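Local coordinates for putative epoxide hydrolase protein (Klebsiella pneumoniae subsp. pneumoniae, PDB 5BOV) that is a putative epoxide hydrolase of the alpha/beta hydrolase fold, whose natural substrate is not established and whose family is also linked to monoacylglycerol lipase activity, at residues Ile11-Ile14 with Leu19-Gly22; Phe160-Pro165 with Ile212-Tyr217. All coordinates share one frame; numbering follows the deposited sequence.

Contact 1: Ile11-Ile14 with Leu19-Gly22; sequences IQQI and LNIG
I14 and I21 face each other as an antiparallel hydrogen-bonded pair: I14 N donates to I21 O at 3.0 Å, and I21 N returns the bond to I14 O at 2.9 Å. The two short strand axes approach to 4.7 Å and run at 160°, close to antiparallel. One step further out, Q13 and G22 form the next, non-hydrogen-bonded pair, where weaker CA-H...O contacts fill in: Q13 CA lies 3.3 Å from I21 O, and G22 CA lies equally near Q12 O.

On the face that carries Q13, two amides meet. The Q13 chain bends at chi2, which folds its terminal amide back over the neighbouring strand, while N20 reaches across from its own strand with CG anti to the backbone N (chi1 161°). Q13 NE2 donates to N20 OD1 at 3.0 Å in a fairly straight bond, N-H...O 164°. The two amide planes stand almost perpendicular: the acceptor lies in the plane of the Q13 amide, but the donor sits above the N20 carbonyl plane, away from its lone pairs. The amide of Q13 also passes over G22, with NE2 3.5 Å from G22 CA. Its OE1 is held in turn by T71 OG1 on strand 59-74; in the N20 conformer described, both ends of the Q13 amide are thus engaged, which would restrain its rotation.

On the other face the isoleucines I14 and I21 point the same way, and both pack on L95 of helix 85-98; I14 also touches A98. G22 N bonds to T72 OG1, tying the second strand to strand 59-74. This is a beta hairpin at the edge of the central mixed sheet, the N-terminal antiparallel part of an alpha/beta hydrolase fold.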
ATOM      1  N   ILE A  11     -13.910  10.318   9.006  1.00 14.01           N
ATOM      2  CA  ILE A  11     -13.026  10.516   7.877  1.00 13.39           C
ATOM      3  C   ILE A  11     -12.779  11.987   7.656  1.00 13.59           C
ATOM      4  O   ILE A  11     -13.703  12.769   7.550  1.00 14.81           O
ATOM      5  CB  ILE A  11     -13.595   9.930   6.595  1.00 13.70           C
ATOM      6  CG1 ILE A  11     -13.970   8.452   6.846  1.00 13.58           C
ATOM      7  CG2 ILE A  11     -12.586  10.024   5.491  1.00 13.61           C
ATOM      8  CD1 ILE A  11     -12.849   7.597   7.391  1.00 13.33           C
ATOM      9  N   GLN A  12     -11.508  12.372   7.671  1.00 12.63           N
ATOM     10  CA  GLN A  12     -11.090  13.763   7.440  0.70 13.09           C
ATOM     11  C   GLN A  12     -10.696  13.914   5.979  1.00 12.16           C
ATOM     12  O   GLN A  12     -10.422  12.931   5.299  1.00 11.74           O
ATOM     13  CB  GLN A  12      -9.851  14.112   8.264  0.70 14.27           C
ATOM     14  CG  GLN A  12      -9.840  13.719   9.744  0.70 15.97           C
ATOM     15  CD  GLN A  12     -10.881  14.422  10.483  0.70 17.36           C
ATOM     16  OE1 GLN A  12     -11.087  15.628  10.304  0.70 19.35           O
ATOM     17  NE2 GLN A  12     -11.597  13.687  11.352  0.70 19.82           N
ATOM     18  N   GLN A  13     -10.659  15.158   5.522  1.00 11.79           N
ATOM     19  CA  GLN A  13     -10.348  15.483   4.118  1.00 11.61           C
ATOM     20  C   GLN A  13      -9.361  16.614   4.083  1.00 11.73           C
ATOM     21  O   GLN A  13      -9.481  17.589   4.856  1.00 12.41           O
ATOM     22  CB  GLN A  13     -11.604  15.881   3.353  1.00 11.44           C
ATOM     23  CG  GLN A  13     -12.695  14.858   3.295  1.00 11.45           C
ATOM     24  CD  GLN A  13     -12.447  13.576   2.473  1.00 11.19           C
ATOM     25  OE1 GLN A  13     -12.949  12.513   2.825  1.00 11.41           O
ATOM     26  NE2 GLN A  13     -11.678  13.660   1.427  1.00 11.15           N
ATOM     27  N   ILE A  14      -8.365  16.522   3.217  1.00 11.91           N
ATOM     28  CA  ILE A  14      -7.380  17.611   3.091  1.00 12.52           C
ATOM     29  C   ILE A  14      -6.859  17.720   1.675  1.00 13.76           C
ATOM     30  O   ILE A  14      -6.592  16.724   1.022  1.00 12.13           O
ATOM     31  CB  ILE A  14      -6.228  17.453   4.152  1.00 12.16           C
ATOM     32  CG1 ILE A  14      -5.449  18.770   4.334  1.00 12.99           C
ATOM     33  CG2 ILE A  14      -5.243  16.347   3.789  1.00 12.04           C
ATOM     34  CD1 ILE A  14      -4.577  18.840   5.576  1.00 12.99           C
ATOM     35  N   LEU A  19      -4.615  15.901  -5.130  1.00 13.36           N
ATOM     36  CA  LEU A  19      -5.758  15.233  -4.521  1.00 12.99           C
ATOM     37  C   LEU A  19      -6.418  16.003  -3.405  1.00 12.91           C
ATOM     38  O   LEU A  19      -5.807  16.871  -2.794  1.00 13.44           O
ATOM     39  CB  LEU A  19      -5.203  13.930  -3.917  1.00 12.39           C
ATOM     40  CG  LEU A  19      -4.489  12.984  -4.859  1.00 12.46           C
ATOM     41  CD1 LEU A  19      -3.980  11.774  -4.071  1.00 11.94           C
ATOM     42  CD2 LEU A  19      -5.411  12.491  -5.992  1.00 13.43           C
ATOM     43  N   ASN A  20      -7.644  15.616  -3.141  1.00 12.36           N
ATOM     44  CA  ASN A  20      -8.241  15.824  -1.820  0.60 12.85           C
ATOM     45  C   ASN A  20      -8.246  14.417  -1.177  1.00 11.75           C
ATOM     46  O   ASN A  20      -8.940  13.543  -1.652  1.00 11.41           O
ATOM     47  CB  ASN A  20      -9.632  16.435  -1.971  0.60 14.15           C
ATOM     48  CG  ASN A  20     -10.530  16.285  -0.752  0.60 14.91           C
ATOM     49  OD1 ASN A  20     -10.146  15.962   0.361  0.60 14.33           O
ATOM     50  ND2 ASN A  20     -11.829  16.401  -1.037  0.60 16.79           N
ATOM     51  N   ILE A  21      -7.403  14.249  -0.175  1.00 10.64           N
ATOM     52  CA  ILE A  21      -7.172  12.978   0.403  1.00 10.08           C
ATOM     53  C   ILE A  21      -8.126  12.778   1.545  1.00  9.87           C
ATOM     54  O   ILE A  21      -8.222  13.635   2.453  1.00  9.99           O
ATOM     55  CB  ILE A  21      -5.699  12.841   0.881  1.00 10.03           C
ATOM     56  CG1 ILE A  21      -4.794  12.769  -0.342  1.00 10.63           C
ATOM     57  CG2 ILE A  21      -5.517  11.537   1.704  1.00  9.70           C
ATOM     58  CD1 ILE A  21      -3.291  12.733  -0.046  1.00 10.98           C
ATOM     59  N   GLY A  22      -8.800  11.610   1.549  1.00  9.15           N
ATOM     60  CA  GLY A  22      -9.578  11.138   2.683  1.00  9.27           C
ATOM     61  C   GLY A  22      -8.751  10.281   3.640  1.00  8.64           C
ATOM     62  O   GLY A  22      -8.031   9.412   3.202  1.00  8.16           O
TER

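Contact 2: Phe160-Pro165 with Ile212-Tyr217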
ATOM      1  N   PHE A 160      -2.181  -9.275 -16.164  1.00 10.76           N
ATOM      2  CA  PHE A 160      -2.297  -9.517 -17.644  1.00 10.61           C
ATOM      3  C   PHE A 160      -3.731  -9.352 -18.141  1.00 10.43           C
ATOM      4  O   PHE A 160      -3.941  -8.705 -19.216  1.00  9.90           O
ATOM      5  CB  PHE A 160      -1.743 -10.850 -18.075  1.00 10.82           C
ATOM      6  CG  PHE A 160      -0.381 -11.126 -17.490  1.00 10.57           C
ATOM      7  CD1 PHE A 160       0.729 -10.435 -17.950  1.00 10.56           C
ATOM      8  CD2 PHE A 160      -0.226 -12.086 -16.514  1.00 10.62           C
ATOM      9  CE1 PHE A 160       1.980 -10.629 -17.378  1.00 10.76           C
ATOM     10  CE2 PHE A 160       1.015 -12.271 -15.927  1.00 10.35           C
ATOM     11  CZ  PHE A 160       2.114 -11.560 -16.373  1.00 10.18           C
ATOM     12  N   TYR A 161      -4.708  -9.802 -17.354  1.00  9.90           N
ATOM     13  CA  TYR A 161      -6.098  -9.467 -17.655  1.00 10.19           C
ATOM     14  C   TYR A 161      -6.309  -7.949 -17.822  1.00 10.39           C
ATOM     15  O   TYR A 161      -6.864  -7.438 -18.797  1.00 10.55           O
ATOM     16  CB  TYR A 161      -6.967  -9.984 -16.532  1.00 10.20           C
ATOM     17  CG  TYR A 161      -8.465  -9.877 -16.742  1.00 10.06           C
ATOM     18  CD1 TYR A 161      -9.094 -10.479 -17.855  1.00 10.32           C
ATOM     19  CD2 TYR A 161      -9.283  -9.288 -15.838  1.00  9.95           C
ATOM     20  CE1 TYR A 161     -10.474 -10.441 -18.022  1.00 10.79           C
ATOM     21  CE2 TYR A 161     -10.662  -9.252 -15.984  1.00 10.34           C
ATOM     22  CZ  TYR A 161     -11.285  -9.848 -17.063  1.00 10.67           C
ATOM     23  OH  TYR A 161     -12.661  -9.789 -17.203  1.00 11.38           O
ATOM     24  N   PHE A 162      -5.794  -7.190 -16.829  1.00 10.21           N
ATOM     25  CA  PHE A 162      -5.940  -5.723 -16.788  1.00 10.59           C
ATOM     26  C   PHE A 162      -5.214  -4.995 -17.960  1.00 11.08           C
ATOM     27  O   PHE A 162      -5.494  -3.858 -18.262  1.00 11.01           O
ATOM     28  CB  PHE A 162      -5.488  -5.123 -15.444  1.00 10.38           C
ATOM     29  CG  PHE A 162      -6.308  -5.567 -14.237  1.00 10.26           C
ATOM     30  CD1 PHE A 162      -7.632  -5.958 -14.351  1.00 10.50           C
ATOM     31  CD2 PHE A 162      -5.718  -5.518 -12.977  1.00 10.29           C
ATOM     32  CE1 PHE A 162      -8.309  -6.400 -13.235  1.00 10.59           C
ATOM     33  CE2 PHE A 162      -6.404  -5.931 -11.853  1.00  9.89           C
ATOM     34  CZ  PHE A 162      -7.722  -6.352 -11.999  1.00 10.20           C
ATOM     35  N   ALA A 163      -4.314  -5.691 -18.640  1.00 11.21           N
ATOM     36  CA  ALA A 163      -3.617  -5.115 -19.773  1.00 11.77           C
ATOM     37  C   ALA A 163      -4.500  -5.036 -21.028  1.00 12.50           C
ATOM     38  O   ALA A 163      -4.077  -4.435 -21.988  1.00 13.78           O
ATOM     39  CB  ALA A 163      -2.376  -5.927 -20.067  1.00 11.80           C
ATOM     40  N   THR A 164      -5.667  -5.703 -21.024  1.00 12.28           N
ATOM     41  CA  THR A 164      -6.563  -5.765 -22.153  1.00 12.98           C
ATOM     42  C   THR A 164      -7.817  -4.958 -21.946  1.00 13.54           C
ATOM     43  O   THR A 164      -8.225  -4.731 -20.799  1.00 13.37           O
ATOM     44  CB  THR A 164      -6.980  -7.204 -22.466  1.00 13.16           C
ATOM     45  OG1 THR A 164      -7.819  -7.714 -21.446  1.00 12.42           O
ATOM     46  CG2 THR A 164      -5.736  -8.098 -22.635  1.00 12.97           C
ATOM     47  N   PRO A 165      -8.452  -4.483 -23.028  1.00 14.90           N
ATOM     48  CA  PRO A 165      -9.728  -3.799 -22.863  1.00 14.62           C
ATOM     49  C   PRO A 165     -10.783  -4.673 -22.227  1.00 14.08           C
ATOM     50  O   PRO A 165     -11.557  -4.165 -21.441  1.00 14.11           O
ATOM     51  CB  PRO A 165     -10.119  -3.429 -24.297  1.00 15.56           C
ATOM     52  CG  PRO A 165      -8.825  -3.272 -24.993  1.00 15.80           C
ATOM     53  CD  PRO A 165      -7.931  -4.362 -24.405  1.00 15.38           C
ATOM     54  N   ILE A 212      -7.368   3.746 -11.944  1.00  9.99           N
ATOM     55  CA  ILE A 212      -6.106   3.672 -11.181  1.00  9.88           C
ATOM     56  C   ILE A 212      -5.580   2.243 -11.184  1.00  9.80           C
ATOM     57  O   ILE A 212      -4.345   2.019 -11.337  1.00  9.46           O
ATOM     58  CB  ILE A 212      -6.274   4.208  -9.748  1.00 10.33           C
ATOM     59  CG1 ILE A 212      -6.584   5.696  -9.783  1.00 10.56           C
ATOM     60  CG2 ILE A 212      -5.023   3.952  -8.902  1.00 10.27           C
ATOM     61  CD1 ILE A 212      -5.523   6.578 -10.387  1.00 11.21           C
ATOM     62  N   THR A 213      -6.468   1.268 -10.989  1.00  9.68           N
ATOM     63  CA  THR A 213      -6.074  -0.117 -10.984  1.00  9.66           C
ATOM     64  C   THR A 213      -5.433  -0.488 -12.337  1.00 10.36           C
ATOM     65  O   THR A 213      -4.328  -1.084 -12.400  1.00  9.83           O
ATOM     66  CB  THR A 213      -7.266  -1.010 -10.736  1.00  9.84           C
ATOM     67  OG1 THR A 213      -7.773  -0.763  -9.412  1.00  9.69           O
ATOM     68  CG2 THR A 213      -6.915  -2.506 -10.816  1.00  9.84           C
ATOM     69  N   ILE A 214      -6.137  -0.194 -13.420  1.00 11.50           N
ATOM     70  CA  ILE A 214      -5.641  -0.598 -14.761  1.00 12.25           C
ATOM     71  C   ILE A 214      -4.316   0.113 -15.064  1.00 12.10           C
ATOM     72  O   ILE A 214      -3.368  -0.497 -15.607  1.00 12.00           O
ATOM     73  CB  ILE A 214      -6.702  -0.261 -15.823  1.00 13.92           C
ATOM     74  CG1 ILE A 214      -7.970  -1.058 -15.596  1.00 15.05           C
ATOM     75  CG2 ILE A 214      -6.193  -0.448 -17.246  1.00 15.66           C
ATOM     76  CD1 ILE A 214      -7.859  -2.518 -15.414  1.00 15.31           C
ATOM     77  N   SER A 215      -4.260   1.399 -14.737  1.00 12.11           N
ATOM     78  CA  SER A 215      -3.044   2.165 -14.910  1.00 12.12           C
ATOM     79  C   SER A 215      -1.875   1.552 -14.108  1.00 11.57           C
ATOM     80  O   SER A 215      -0.748   1.428 -14.617  1.00 11.87           O
ATOM     81  CB  SER A 215      -3.216   3.625 -14.529  1.00 12.30           C
ATOM     82  OG  SER A 215      -1.987   4.350 -14.603  1.00 12.38           O
ATOM     83  N   ASN A 216      -2.097   1.264 -12.831  1.00 11.10           N
ATOM     84  CA  ASN A 216      -1.060   0.636 -12.001  1.00 10.94           C
ATOM     85  C   ASN A 216      -0.438  -0.590 -12.679  1.00 10.88           C
ATOM     86  O   ASN A 216       0.799  -0.678 -12.765  1.00 10.74           O
ATOM     87  CB  ASN A 216      -1.622   0.277 -10.611  1.00 10.77           C
ATOM     88  CG  ASN A 216      -0.614  -0.430  -9.748  1.00 10.73           C
ATOM     89  OD1 ASN A 216       0.109   0.190  -8.972  1.00 11.36           O
ATOM     90  ND2 ASN A 216      -0.572  -1.757  -9.845  1.00 10.54           N
ATOM     91  N   TYR A 217      -1.304  -1.504 -13.152  1.00 10.94           N
ATOM     92  CA  TYR A 217      -0.833  -2.763 -13.730  1.00 11.39           C
ATOM     93  C   TYR A 217      -0.296  -2.616 -15.185  1.00 12.41           C
ATOM     94  O   TYR A 217       0.723  -3.240 -15.516  1.00 12.18           O
ATOM     95  CB  TYR A 217      -1.866  -3.881 -13.554  1.00 11.51           C
ATOM     96  CG  TYR A 217      -1.972  -4.229 -12.123  1.00 11.27           C
ATOM     97  CD1 TYR A 217      -0.921  -4.854 -11.442  1.00 10.99           C
ATOM     98  CD2 TYR A 217      -3.047  -3.815 -11.351  1.00 11.51           C
ATOM     99  CE1 TYR A 217      -0.967  -5.079 -10.057  1.00 11.53           C
ATOM    100  CE2 TYR A 217      -3.104  -4.107  -9.997  1.00 11.39           C
ATOM    101  CZ  TYR A 217      -2.054  -4.715  -9.360  1.00 11.05           C
ATOM    102  OH  TYR A 217      -2.098  -4.884  -7.981  1.00 11.33           O
TER
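With CG of F162 anti to its carbonyl carbon (chi1 -63°) and Y217 turned the same way (chi1 -68°), the two side chains lie side by side, pointing in the same direction, between helices 157-162 and 209-220. These helices belong to the helical region inserted after strand 127-133, the cap of an alpha/beta hydrolase fold. F162 carries the whole contact from its segment. The edge of its ring meets Y217, CD2 to CD2 at 3.6 Å; the rings are oblique, with planes 44° apart and centroids separated by 5.7 Å. T213 adds its methyl, CG2 standing 3.6 Å from F162 CE2, while its hydroxyl bonds back to H209 O within the helix.

I214 crosses F162 at about a right angle, and its CD1 reaches the root of the ring, touching CB, CG and CD1. Y171, F178 and W40 also meet the F162 ring, making a buried aromatic cluster. Y217 OH bonds to W111 NE1, within the presumed nucleophile elbow. T164, the N-cap of helix 165-173, accepts G167 N at OG1 and gives that hydroxyl to Y161 O at 2.8 Å, in the carbonyl plane; T164 N is a second donor to Y161 O.

How the contacts relate
Contact 1 closes before contact 2 opens along the chain. Their centres are 26 Å apart and their nearest atoms about 7 Å, without touching, and each centre lies about 17 Å from the centre of the chain. Contact 1 builds the outer hairpin of the eight-stranded sheet, whereas contact 2 joins two helices among those that lie between strands 127-133 and 247-252. Helix 85-98 touches both regions: it packs against the hairpin, and its M88 meets I212 and N216 of helix 209-220, two residues without contact to 160-165. One contact thus belongs to the edge of the central sheet and the other to the cap; enzymes of this fold commonly place their active site between core and cap.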